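Local structure of tRNA-5-methyluridine(54) 2-sulfurtransferase (Pyrococcus horikoshii, 3VRH) at residues G56-V66 and V204-Y215; D149-E160 and I190-E201. The protein catalyses the ATP-dependent 2-thiolation of 5-methyluridine 54 in the T loop of tRNAs, a modification that stabilises tRNA in heat-loving organisms. One frame throughout, in Å; residues are numbered along the deposited sequence.

Contact 1: G56-V66 and V204-Y215. With BCN (bicine), chain D.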
loop_
_atom_site.group_PDB
_atom_site.type_symbol
_atom_site.label_atom_id
_atom_site.label_comp_id
_atom_site.label_asym_id
_atom_site.label_seq_id
_atom_site.Cartn_x
_atom_site.Cartn_y
_atom_site.Cartn_z
ATOM N N GLY A 56 -13.107 13.192 -23.135
ATOM C CA GLY A 56 -12.162 14.040 -23.846
ATOM C C GLY A 56 -10.720 13.790 -23.407
ATOM O O GLY A 56 -9.791 14.274 -24.041
ATOM N N GLY A 57 -10.541 13.034 -22.321
ATOM C CA GLY A 57 -9.220 12.613 -21.850
ATOM C C GLY A 57 -8.622 11.537 -22.740
ATOM O O GLY A 57 -9.321 10.944 -23.571
ATOM N N LYS A 58 -7.327 11.285 -22.603
ATOM C CA LYS A 58 -6.650 10.330 -23.494
ATOM C C LYS A 58 -7.144 8.882 -23.321
ATOM O O LYS A 58 -7.134 8.105 -24.273
ATOM C CB LYS A 58 -5.133 10.353 -23.261
ATOM C CG LYS A 58 -4.733 9.790 -21.872
ATOM C CD LYS A 58 -3.248 9.888 -21.583
ATOM C CE LYS A 58 -2.904 9.219 -20.250
ATOM N NZ LYS A 58 -3.624 9.829 -19.080
ATOM N N ASP A 59 -7.547 8.525 -22.104
ATOM C CA ASP A 59 -7.760 7.123 -21.750
ATOM C C ASP A 59 -9.050 6.559 -22.346
ATOM O O ASP A 59 -9.048 5.496 -22.958
ATOM C CB ASP A 59 -7.720 6.950 -20.231
ATOM C CG ASP A 59 -6.421 7.501 -19.626
ATOM O OD1 ASP A 59 -5.364 6.867 -19.834
ATOM O OD2 ASP A 59 -6.442 8.579 -19.002
ATOM N N SER A 60 -10.144 7.283 -22.159
ATOM C CA SER A 60 -11.391 6.908 -22.775
ATOM C C SER A 60 -11.310 7.063 -24.297
ATOM O O SER A 60 -11.926 6.296 -25.032
ATOM C CB SER A 60 -12.540 7.730 -22.188
ATOM O OG SER A 60 -12.260 9.114 -22.222
ATOM N N ALA A 61 -10.529 8.031 -24.777
ATOM C CA ALA A 61 -10.365 8.211 -26.211
ATOM C C ALA A 61 -9.687 7.019 -26.867
ATOM O O ALA A 61 -10.117 6.552 -27.915
ATOM C CB ALA A 61 -9.577 9.484 -26.513
ATOM N N VAL A 62 -8.596 6.557 -26.264
ATOM C CA VAL A 62 -7.839 5.438 -26.803
ATOM C C VAL A 62 -8.689 4.167 -26.675
ATOM O O VAL A 62 -8.652 3.282 -27.537
ATOM C CB VAL A 62 -6.462 5.299 -26.063
ATOM C CG1 VAL A 62 -5.834 3.919 -26.272
ATOM C CG2 VAL A 62 -5.502 6.399 -26.530
ATOM N N THR A 63 -9.471 4.092 -25.600
ATOM C CA THR A 63 -10.325 2.936 -25.379
ATOM C C THR A 63 -11.290 2.822 -26.558
ATOM O O THR A 63 -11.344 1.785 -27.217
ATOM C CB THR A 63 -11.136 3.031 -24.074
ATOM O OG1 THR A 63 -10.246 3.042 -22.951
ATOM C CG2 THR A 63 -12.083 1.851 -23.933
ATOM N N ALA A 64 -12.025 3.892 -26.839
ATOM C CA ALA A 64 -13.011 3.856 -27.924
ATOM C C ALA A 64 -12.329 3.648 -29.260
ATOM O O ALA A 64 -12.849 2.949 -30.126
ATOM C CB ALA A 64 -13.835 5.123 -27.944
ATOM N N TYR A 65 -11.160 4.251 -29.417
ATOM C CA TYR A 65 -10.406 4.126 -30.641
ATOM C C TYR A 65 -10.041 2.668 -30.921
ATOM O O TYR A 65 -10.239 2.181 -32.032
ATOM C CB TYR A 65 -9.137 4.996 -30.615
ATOM C CG TYR A 65 -8.408 5.037 -31.955
ATOM C CD1 TYR A 65 -7.618 3.968 -32.376
ATOM C CD2 TYR A 65 -8.510 6.142 -32.794
ATOM C CE1 TYR A 65 -6.955 3.987 -33.574
ATOM C CE2 TYR A 65 -7.851 6.172 -34.029
ATOM C CZ TYR A 65 -7.070 5.088 -34.407
ATOM O OH TYR A 65 -6.405 5.093 -35.610
ATOM N N VAL A 66 -9.497 1.985 -29.922
ATOM C CA VAL A 66 -9.018 0.622 -30.114
ATOM C C VAL A 66 -10.148 -0.401 -30.214
ATOM O O VAL A 66 -10.085 -1.301 -31.049
ATOM C CB VAL A 66 -7.991 0.186 -29.027
ATOM C CG1 VAL A 66 -7.571 -1.264 -29.223
ATOM C CG2 VAL A 66 -6.757 1.071 -29.080
ATOM N N VAL A 204 -0.384 4.280 -23.166
ATOM C CA VAL A 204 -1.574 5.001 -23.600
ATOM C C VAL A 204 -1.205 6.346 -24.215
ATOM O O VAL A 204 -1.634 6.661 -25.338
ATOM C CB VAL A 204 -2.589 5.187 -22.466
ATOM C CG1 VAL A 204 -3.738 6.070 -22.919
ATOM C CG2 VAL A 204 -3.105 3.827 -21.984
ATOM N N VAL A 205 -0.403 7.131 -23.496
ATOM C CA VAL A 205 0.109 8.379 -24.060
ATOM C C VAL A 205 0.753 8.147 -25.428
ATOM O O VAL A 205 0.415 8.829 -26.406
ATOM C CB VAL A 205 1.121 9.084 -23.126
ATOM C CG1 VAL A 205 1.831 10.229 -23.874
ATOM C CG2 VAL A 205 0.413 9.615 -21.886
ATOM N N ALA A 206 1.646 7.170 -25.514
ATOM C CA ALA A 206 2.316 6.903 -26.781
ATOM C C ALA A 206 1.344 6.486 -27.902
ATOM O O ALA A 206 1.535 6.819 -29.076
ATOM C CB ALA A 206 3.425 5.869 -26.591
ATOM N N TYR A 207 0.292 5.767 -27.542
ATOM C CA TYR A 207 -0.640 5.307 -28.550
ATOM C C TYR A 207 -1.473 6.454 -29.110
ATOM O O TYR A 207 -1.594 6.592 -30.323
ATOM C CB TYR A 207 -1.541 4.205 -28.006
ATOM C CG TYR A 207 -2.391 3.574 -29.080
ATOM C CD1 TYR A 207 -3.660 4.058 -29.361
ATOM C CD2 TYR A 207 -1.911 2.513 -29.832
ATOM C CE1 TYR A 207 -4.446 3.486 -30.362
ATOM C CE2 TYR A 207 -2.681 1.932 -30.829
ATOM C CZ TYR A 207 -3.952 2.420 -31.089
ATOM O OH TYR A 207 -4.728 1.851 -32.078
ATOM N N ALA A 208 -2.052 7.265 -28.229
ATOM C CA ALA A 208 -2.814 8.441 -28.637
ATOM C C ALA A 208 -2.038 9.326 -29.602
ATOM O O ALA A 208 -2.566 9.795 -30.595
ATOM C CB ALA A 208 -3.216 9.255 -27.431
ATOM N N LEU A 209 -0.780 9.566 -29.288
ATOM C CA LEU A 209 0.035 10.451 -30.097
ATOM C C LEU A 209 0.316 9.790 -31.433
ATOM O O LEU A 209 0.348 10.459 -32.460
ATOM C CB LEU A 209 1.326 10.807 -29.353
ATOM C CG LEU A 209 0.966 11.378 -27.965
ATOM C CD1 LEU A 209 2.182 11.839 -27.142
ATOM C CD2 LEU A 209 -0.103 12.494 -28.089
ATOM N N ALA A 210 0.479 8.470 -31.418
ATOM C CA ALA A 210 0.751 7.733 -32.649
ATOM C C ALA A 210 -0.434 7.781 -33.600
ATOM O O ALA A 210 -0.254 7.887 -34.802
ATOM C CB ALA A 210 1.150 6.298 -32.353
ATOM N N VAL A 211 -1.650 7.728 -33.068
ATOM C CA VAL A 211 -2.822 7.721 -33.936
ATOM C C VAL A 211 -3.440 9.110 -34.131
ATOM O O VAL A 211 -4.480 9.235 -34.761
ATOM C CB VAL A 211 -3.906 6.728 -33.462
ATOM C CG1 VAL A 211 -3.399 5.293 -33.575
ATOM C CG2 VAL A 211 -4.347 7.042 -32.033
ATOM N N GLY A 212 -2.806 10.148 -33.589
ATOM C CA GLY A 212 -3.263 11.505 -33.837
ATOM C C GLY A 212 -4.475 11.917 -33.021
ATOM O O GLY A 212 -5.198 12.843 -33.396
ATOM N N LEU A 213 -4.694 11.237 -31.901
ATOM C CA LEU A 213 -5.715 11.642 -30.951
ATOM C C LEU A 213 -5.218 12.815 -30.104
ATOM O O LEU A 213 -4.127 12.770 -29.552
ATOM C CB LEU A 213 -6.115 10.463 -30.053
ATOM C CG LEU A 213 -7.103 9.440 -30.618
ATOM C CD1 LEU A 213 -7.022 8.158 -29.776
ATOM C CD2 LEU A 213 -8.538 9.998 -30.640
ATOM N N GLU A 214 -6.039 13.857 -30.011
ATOM C CA GLU A 214 -5.772 14.992 -29.146
ATOM C C GLU A 214 -6.750 14.958 -27.972
ATOM O O GLU A 214 -7.917 14.592 -28.129
ATOM C CB GLU A 214 -5.939 16.298 -29.912
ATOM C CG GLU A 214 -5.167 16.368 -31.217
ATOM C CD GLU A 214 -5.766 17.415 -32.159
ATOM O OE1 GLU A 214 -5.472 18.620 -31.982
ATOM O OE2 GLU A 214 -6.550 17.030 -33.054
ATOM N N TYR A 215 -6.277 15.352 -26.801
ATOM C CA TYR A 215 -7.069 15.196 -25.587
ATOM C C TYR A 215 -6.768 16.277 -24.568
ATOM O O TYR A 215 -5.717 16.915 -24.613
ATOM C CB TYR A 215 -6.803 13.813 -24.967
ATOM C CG TYR A 215 -5.333 13.509 -24.771
ATOM C CD1 TYR A 215 -4.587 12.855 -25.754
ATOM C CD2 TYR A 215 -4.690 13.875 -23.609
ATOM C CE1 TYR A 215 -3.231 12.577 -25.561
ATOM C CE2 TYR A 215 -3.347 13.602 -23.403
ATOM C CZ TYR A 215 -2.625 12.963 -24.377
ATOM O OH TYR A 215 -1.290 12.699 -24.142
HETATM N N1 BCN D . -11.974 7.313 -17.992
HETATM C C1 BCN D . -10.614 6.726 -17.652
HETATM C C2 BCN D . -10.073 7.128 -16.332
HETATM O O21 BCN D . -10.897 7.431 -15.430
HETATM O O22 BCN D . -8.839 7.190 -16.138
HETATM C C3 BCN D . -11.835 8.620 -18.690
HETATM C C4 BCN D . -10.484 8.971 -19.349
HETATM O O4 BCN D . -10.422 9.638 -20.350
HETATM C C5 BCN D . -12.710 6.385 -18.849
HETATM C C6 BCN D . -14.130 6.720 -19.014
HETATM O O6 BCN D . -14.902 5.922 -19.429
#

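Contact 2: D149-E160 and I190-E201. With BCN (bicine), chain D.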
loop_
_atom_site.group_PDB
_atom_site.type_symbol
_atom_site.label_atom_id
_atom_site.label_comp_id
_atom_site.label_asym_id
_atom_site.label_seq_id
_atom_site.Cartn_x
_atom_site.Cartn_y
_atom_site.Cartn_z
ATOM N N ASP A 149 -25.129 -3.375 -23.773
ATOM C CA ASP A 149 -24.759 -4.595 -23.062
ATOM C C ASP A 149 -23.588 -4.397 -22.112
ATOM O O ASP A 149 -23.367 -5.208 -21.213
ATOM C CB ASP A 149 -24.409 -5.703 -24.053
ATOM C CG ASP A 149 -25.564 -6.031 -24.972
ATOM O OD1 ASP A 149 -26.708 -6.131 -24.476
ATOM O OD2 ASP A 149 -25.332 -6.160 -26.190
ATOM N N ALA A 150 -22.828 -3.327 -22.317
ATOM C CA ALA A 150 -21.592 -3.160 -21.574
ATOM C C ALA A 150 -21.124 -1.718 -21.651
ATOM O O ALA A 150 -21.364 -1.020 -22.637
ATOM C CB ALA A 150 -20.523 -4.085 -22.139
ATOM N N ILE A 151 -20.452 -1.281 -20.597
ATOM C CA ILE A 151 -19.779 0.006 -20.569
ATOM C C ILE A 151 -18.291 -0.283 -20.454
ATOM O O ILE A 151 -17.861 -1.013 -19.556
ATOM C CB ILE A 151 -20.226 0.819 -19.349
ATOM C CG1 ILE A 151 -21.696 1.190 -19.477
ATOM C CG2 ILE A 151 -19.351 2.044 -19.154
ATOM C CD1 ILE A 151 -22.287 1.763 -18.224
ATOM N N ALA A 152 -17.504 0.261 -21.371
ATOM C CA ALA A 152 -16.049 0.148 -21.286
ATOM C C ALA A 152 -15.455 1.486 -20.837
ATOM O O ALA A 152 -15.812 2.530 -21.385
ATOM C CB ALA A 152 -15.472 -0.266 -22.621
ATOM N N THR A 153 -14.578 1.450 -19.827
ATOM C CA THR A 153 -13.863 2.640 -19.373
ATOM C C THR A 153 -12.361 2.539 -19.688
ATOM O O THR A 153 -11.878 1.493 -20.113
ATOM C CB THR A 153 -14.098 2.898 -17.877
ATOM O OG1 THR A 153 -13.536 1.829 -17.121
ATOM C CG2 THR A 153 -15.595 2.989 -17.571
ATOM N N GLY A 154 -11.634 3.631 -19.494
ATOM C CA GLY A 154 -10.260 3.744 -19.955
ATOM C C GLY A 154 -9.174 3.538 -18.899
ATOM O O GLY A 154 -7.996 3.755 -19.171
ATOM N N HIS A 155 -9.573 3.111 -17.706
ATOM C CA HIS A 155 -8.634 2.793 -16.628
ATOM C C HIS A 155 -7.542 1.852 -17.094
ATOM O O HIS A 155 -7.811 0.766 -17.601
ATOM C CB HIS A 155 -9.369 2.139 -15.459
ATOM C CG HIS A 155 -10.436 2.994 -14.852
ATOM N ND1 HIS A 155 -11.629 3.264 -15.490
ATOM C CD2 HIS A 155 -10.500 3.624 -13.653
ATOM C CE1 HIS A 155 -12.376 4.035 -14.718
ATOM N NE2 HIS A 155 -11.715 4.270 -13.598
ATOM N N ASN A 156 -6.305 2.284 -16.940
ATOM C CA ASN A 156 -5.169 1.485 -17.360
ATOM C C ASN A 156 -4.437 0.937 -16.134
ATOM O O ASN A 156 -4.894 1.125 -14.999
ATOM C CB ASN A 156 -4.246 2.318 -18.272
ATOM C CG ASN A 156 -3.666 3.538 -17.561
ATOM O OD1 ASN A 156 -3.123 3.427 -16.453
ATOM N ND2 ASN A 156 -3.786 4.707 -18.186
ATOM N N LEU A 157 -3.309 0.270 -16.353
ATOM C CA LEU A 157 -2.613 -0.397 -15.253
ATOM C C LEU A 157 -2.254 0.585 -14.135
ATOM O O LEU A 157 -2.448 0.284 -12.948
ATOM C CB LEU A 157 -1.362 -1.121 -15.754
ATOM C CG LEU A 157 -0.605 -1.945 -14.709
ATOM C CD1 LEU A 157 -1.504 -3.027 -14.108
ATOM C CD2 LEU A 157 0.624 -2.571 -15.332
ATOM N N ASP A 158 -1.744 1.755 -14.522
ATOM C CA ASP A 158 -1.364 2.794 -13.562
ATOM C C ASP A 158 -2.546 3.316 -12.749
ATOM O O ASP A 158 -2.414 3.587 -11.554
ATOM C CB ASP A 158 -0.620 3.946 -14.245
ATOM C CG ASP A 158 0.688 3.499 -14.886
ATOM O OD1 ASP A 158 0.685 3.098 -16.063
ATOM O OD2 ASP A 158 1.731 3.545 -14.213
ATOM N N ASP A 159 -3.702 3.439 -13.384
ATOM C CA ASP A 159 -4.918 3.795 -12.652
ATOM C C ASP A 159 -5.285 2.762 -11.601
ATOM O O ASP A 159 -5.533 3.119 -10.445
ATOM C CB ASP A 159 -6.092 4.011 -13.606
ATOM C CG ASP A 159 -5.810 5.105 -14.605
ATOM O OD1 ASP A 159 -5.292 6.145 -14.156
ATOM O OD2 ASP A 159 -6.052 4.917 -15.822
ATOM N N GLU A 160 -5.340 1.487 -11.996
ATOM C CA GLU A 160 -5.663 0.422 -11.049
ATOM C C GLU A 160 -4.668 0.415 -9.870
ATOM O O GLU A 160 -5.072 0.327 -8.717
ATOM C CB GLU A 160 -5.678 -0.949 -11.734
ATOM C CG GLU A 160 -6.072 -2.136 -10.802
ATOM C CD GLU A 160 -7.586 -2.238 -10.541
ATOM O OE1 GLU A 160 -8.287 -1.210 -10.669
ATOM O OE2 GLU A 160 -8.078 -3.352 -10.223
ATOM N N ILE A 190 -25.313 -2.152 -15.413
ATOM C CA ILE A 190 -24.772 -2.696 -16.651
ATOM C C ILE A 190 -23.339 -3.169 -16.436
ATOM O O ILE A 190 -22.610 -2.585 -15.635
ATOM C CB ILE A 190 -24.786 -1.628 -17.779
ATOM C CG1 ILE A 190 -26.199 -1.083 -17.992
ATOM C CG2 ILE A 190 -24.240 -2.201 -19.075
ATOM C CD1 ILE A 190 -27.176 -2.114 -18.501
ATOM N N LYS A 191 -22.943 -4.219 -17.153
ATOM C CA LYS A 191 -21.572 -4.723 -17.101
ATOM C C LYS A 191 -20.568 -3.623 -17.446
ATOM O O LYS A 191 -20.694 -2.974 -18.495
ATOM C CB LYS A 191 -21.379 -5.898 -18.071
ATOM C CG LYS A 191 -19.944 -6.409 -18.116
ATOM C CD LYS A 191 -19.811 -7.741 -18.834
ATOM C CE LYS A 191 -20.039 -7.581 -20.319
ATOM N NZ LYS A 191 -19.341 -8.637 -21.107
ATOM N N LYS A 192 -19.589 -3.423 -16.561
ATOM C CA LYS A 192 -18.509 -2.454 -16.768
ATOM C C LYS A 192 -17.186 -3.182 -16.897
ATOM O O LYS A 192 -16.856 -4.018 -16.050
ATOM C CB LYS A 192 -18.422 -1.437 -15.611
ATOM C CG LYS A 192 -19.522 -0.399 -15.624
ATOM C CD LYS A 192 -19.438 0.616 -14.480
ATOM C CE LYS A 192 -18.565 1.827 -14.813
ATOM N NZ LYS A 192 -18.584 2.819 -13.684
ATOM N N VAL A 193 -16.434 -2.857 -17.947
ATOM C CA VAL A 193 -15.152 -3.493 -18.224
ATOM C C VAL A 193 -14.037 -2.469 -18.460
ATOM O O VAL A 193 -14.302 -1.310 -18.785
ATOM C CB VAL A 193 -15.239 -4.450 -19.434
ATOM C CG1 VAL A 193 -16.199 -5.580 -19.151
ATOM C CG2 VAL A 193 -15.664 -3.684 -20.699
ATOM N N LYS A 194 -12.795 -2.916 -18.288
ATOM C CA LYS A 194 -11.608 -2.070 -18.415
ATOM C C LYS A 194 -10.642 -2.751 -19.387
ATOM O O LYS A 194 -9.743 -3.500 -18.966
ATOM C CB LYS A 194 -10.929 -1.871 -17.031
ATOM C CG LYS A 194 -11.766 -1.074 -16.040
ATOM C CD LYS A 194 -11.115 -0.947 -14.658
ATOM C CE LYS A 194 -12.028 -0.157 -13.725
ATOM N NZ LYS A 194 -11.398 0.129 -12.398
ATOM N N PRO A 195 -10.842 -2.528 -20.691
ATOM C CA PRO A 195 -9.993 -3.136 -21.723
ATOM C C PRO A 195 -8.524 -2.692 -21.687
ATOM O O PRO A 195 -7.659 -3.389 -22.213
ATOM C CB PRO A 195 -10.644 -2.665 -23.037
ATOM C CG PRO A 195 -12.057 -2.265 -22.656
ATOM C CD PRO A 195 -11.970 -1.761 -21.262
ATOM N N LEU A 196 -8.247 -1.541 -21.087
ATOM C CA LEU A 196 -6.878 -1.063 -21.010
ATOM C C LEU A 196 -6.205 -1.512 -19.707
ATOM O O LEU A 196 -5.163 -0.978 -19.326
ATOM C CB LEU A 196 -6.836 0.458 -21.105
ATOM C CG LEU A 196 -7.425 1.098 -22.364
ATOM C CD1 LEU A 196 -7.019 2.569 -22.415
ATOM C CD2 LEU A 196 -7.003 0.341 -23.649
ATOM N N TYR A 197 -6.802 -2.501 -19.048
ATOM C CA TYR A 197 -6.291 -3.008 -17.769
ATOM C C TYR A 197 -4.797 -3.306 -17.727
ATOM O O TYR A 197 -4.166 -3.115 -16.694
ATOM C CB TYR A 197 -7.063 -4.261 -17.333
ATOM C CG TYR A 197 -7.040 -4.508 -15.834
ATOM C CD1 TYR A 197 -7.790 -3.709 -14.966
ATOM C CD2 TYR A 197 -6.292 -5.555 -15.288
ATOM C CE1 TYR A 197 -7.773 -3.924 -13.588
ATOM C CE2 TYR A 197 -6.280 -5.793 -13.916
ATOM C CZ TYR A 197 -7.022 -4.974 -13.063
ATOM O OH TYR A 197 -7.006 -5.210 -11.683
ATOM N N GLU A 198 -4.228 -3.771 -18.836
ATOM C CA GLU A 198 -2.854 -4.273 -18.802
ATOM C C GLU A 198 -1.848 -3.410 -19.543
ATOM O O GLU A 198 -0.650 -3.745 -19.593
ATOM C CB GLU A 198 -2.776 -5.723 -19.305
ATOM C CG GLU A 198 -3.672 -6.680 -18.527
ATOM C CD GLU A 198 -3.466 -8.125 -18.938
ATOM O OE1 GLU A 198 -4.146 -8.579 -19.882
ATOM O OE2 GLU A 198 -2.616 -8.803 -18.322
ATOM N N VAL A 199 -2.321 -2.311 -20.127
ATOM C CA VAL A 199 -1.405 -1.362 -20.746
ATOM C C VAL A 199 -1.071 -0.268 -19.727
ATOM O O VAL A 199 -1.876 0.034 -18.843
ATOM C CB VAL A 199 -1.965 -0.742 -22.048
ATOM C CG1 VAL A 199 -2.080 -1.782 -23.132
ATOM C CG2 VAL A 199 -3.318 -0.069 -21.783
ATOM N N THR A 200 0.116 0.315 -19.847
ATOM C CA THR A 200 0.553 1.330 -18.905
ATOM C C THR A 200 0.093 2.707 -19.376
ATOM O O THR A 200 -0.285 2.884 -20.535
ATOM C CB THR A 200 2.085 1.342 -18.764
ATOM O OG1 THR A 200 2.664 1.780 -19.999
ATOM C CG2 THR A 200 2.627 -0.060 -18.397
ATOM N N GLU A 201 0.124 3.679 -18.473
ATOM C CA GLU A 201 -0.281 5.030 -18.807
ATOM C C GLU A 201 0.652 5.609 -19.862
ATOM O O GLU A 201 0.232 6.325 -20.768
ATOM C CB GLU A 201 -0.330 5.927 -17.563
ATOM C CG GLU A 201 -0.828 7.333 -17.901
ATOM C CD GLU A 201 -1.380 8.092 -16.718
ATOM O OE1 GLU A 201 -1.241 7.626 -15.565
ATOM O OE2 GLU A 201 -1.968 9.162 -16.947
HETATM N N1 BCN D . -11.974 7.313 -17.992
HETATM C C1 BCN D . -10.614 6.726 -17.652
HETATM C C2 BCN D . -10.073 7.128 -16.332
HETATM O O21 BCN D . -10.897 7.431 -15.430
HETATM O O22 BCN D . -8.839 7.190 -16.138
HETATM C C3 BCN D . -11.835 8.620 -18.690
HETATM C C4 BCN D . -10.484 8.971 -19.349
HETATM O O4 BCN D . -10.422 9.638 -20.350
HETATM C C5 BCN D . -12.710 6.385 -18.849
HETATM C C6 BCN D . -14.130 6.720 -19.014
HETATM O O6 BCN D . -14.902 5.922 -19.429
HETATM O O HOH W 1 -24.692 -5.998 -19.173
HETATM O O HOH W 2 -9.803 0.334 -19.421
#

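Contact 1: G56-V66 and V204-Y215
Lys58 lays its CB over the centre of the Tyr215 ring, 3.4 Å from the centroid, a CH-pi contact at the start of helix 58-66. A second CH-pi contact closes the far end, where Val211 CG2 stands 4.1 Å from the centroid of the Tyr65 ring, over its face. Tyr65 also meets Tyr207, but obliquely, the two planes 74° apart.

Aliphatic packing fills the middle. Val62 divides its branches: CG1, anti to its backbone N (chi1 162°), meets the Tyr207 ring, while CG2 lies 3.8 Å from Ala208 CB and also touches Val204 and Leu213. The helix segments cross at 63° with axes 9.7 Å apart.

Several polar ends turn to partners outside the interface. Lys58 NZ bridges to Asp59 OD2 at 3.1 Å and to Glu201, and Tyr207 OH bonds to Glu31. Ser60 grips bicine O4 twice, N donating to it and OG accepting from it at 2.7 Å, in the PP-loop that follows strand 49-53.

No hydrogen bond joins the two segments, so the seat between them is apolar and CH-pi; the charged tie between the two helices, Lys58 to Glu201, lies just before 204-215 and probably helps to hold them together.

Contact 2: D149-E160 and I190-E201
Two neighbouring parallel strands of the PP-loop ATPase sheet, 150-152 and 191-193, form this contact, with the loop after strand 150-152 reaching the nucleotide site. Three nearly straight backbone bonds establish the register: Ile151 N to Lys191 O, Val193 N to Ile151 O at 2.8 Å, and Thr153 N to Val193 O.

Beyond the strands, a water donates to Thr153 O and His155 O and accepts from Leu196 N, bridging the two loops where the sheet pairing ends. Gly154, an ATP-binding residue, lies against bicine, where a side chain would be crowded. Lys194 CE lies over one face of the His155 ring, 3.9 Å from the centroid, and bicine O21 over the opposite one, both offset toward the rim. Lys194 gets there with its chain extended beyond CG, and Thr153 OG1, 2.9 Å from His155 ND1, helps fix the ring's rotation.

Helix 157-169 opens with a capping box, Asn156 N bonding to Asp159 OD2 and Asp159 N to Asn156 OD1. Glu160 bends at chi2 (78°) to bring OE2 to Tyr197 OH, which donates at 2.6 Å from above the carboxylate plane; Gly180 N also bonds to OE2, and OE1 makes a long salt bridge with Lys194 NZ. With Glu160 replaced by an alanine, the buried Tyr197 hydroxyl and Gly180 N would probably lose their shared acceptor, and Lys194 NZ this distant counter-charge. One further bond binds the segments at the helix start, Leu157 N to Val199 O at 2.9 Å, with an N-H...O angle of 168°.

The two contacts lie with centres 13 Å apart in the same PP-loop domain. Along the chain the order is 56-66, 149-160, 190-201 and 204-215, so both segments of contact 2 fall between those of contact 1. Contact 2 supplies two adjacent strands of the mixed sheet, with 150-152 next to 49-53; contact 1 packs helix 58-69, which follows 49-53, against helix 201-211, which follows 191-193. They touch directly: Lys58 NZ forms a 2.8 Å salt bridge with Glu201 OE2, and Thr63 OG1 lies 3.1 Å from Gly154 CA. Both border bicine: the start of helix 58-69 and the loop and helix start after strand 150-152 meet at one pocket, which overlaps the ATP site at Gly154.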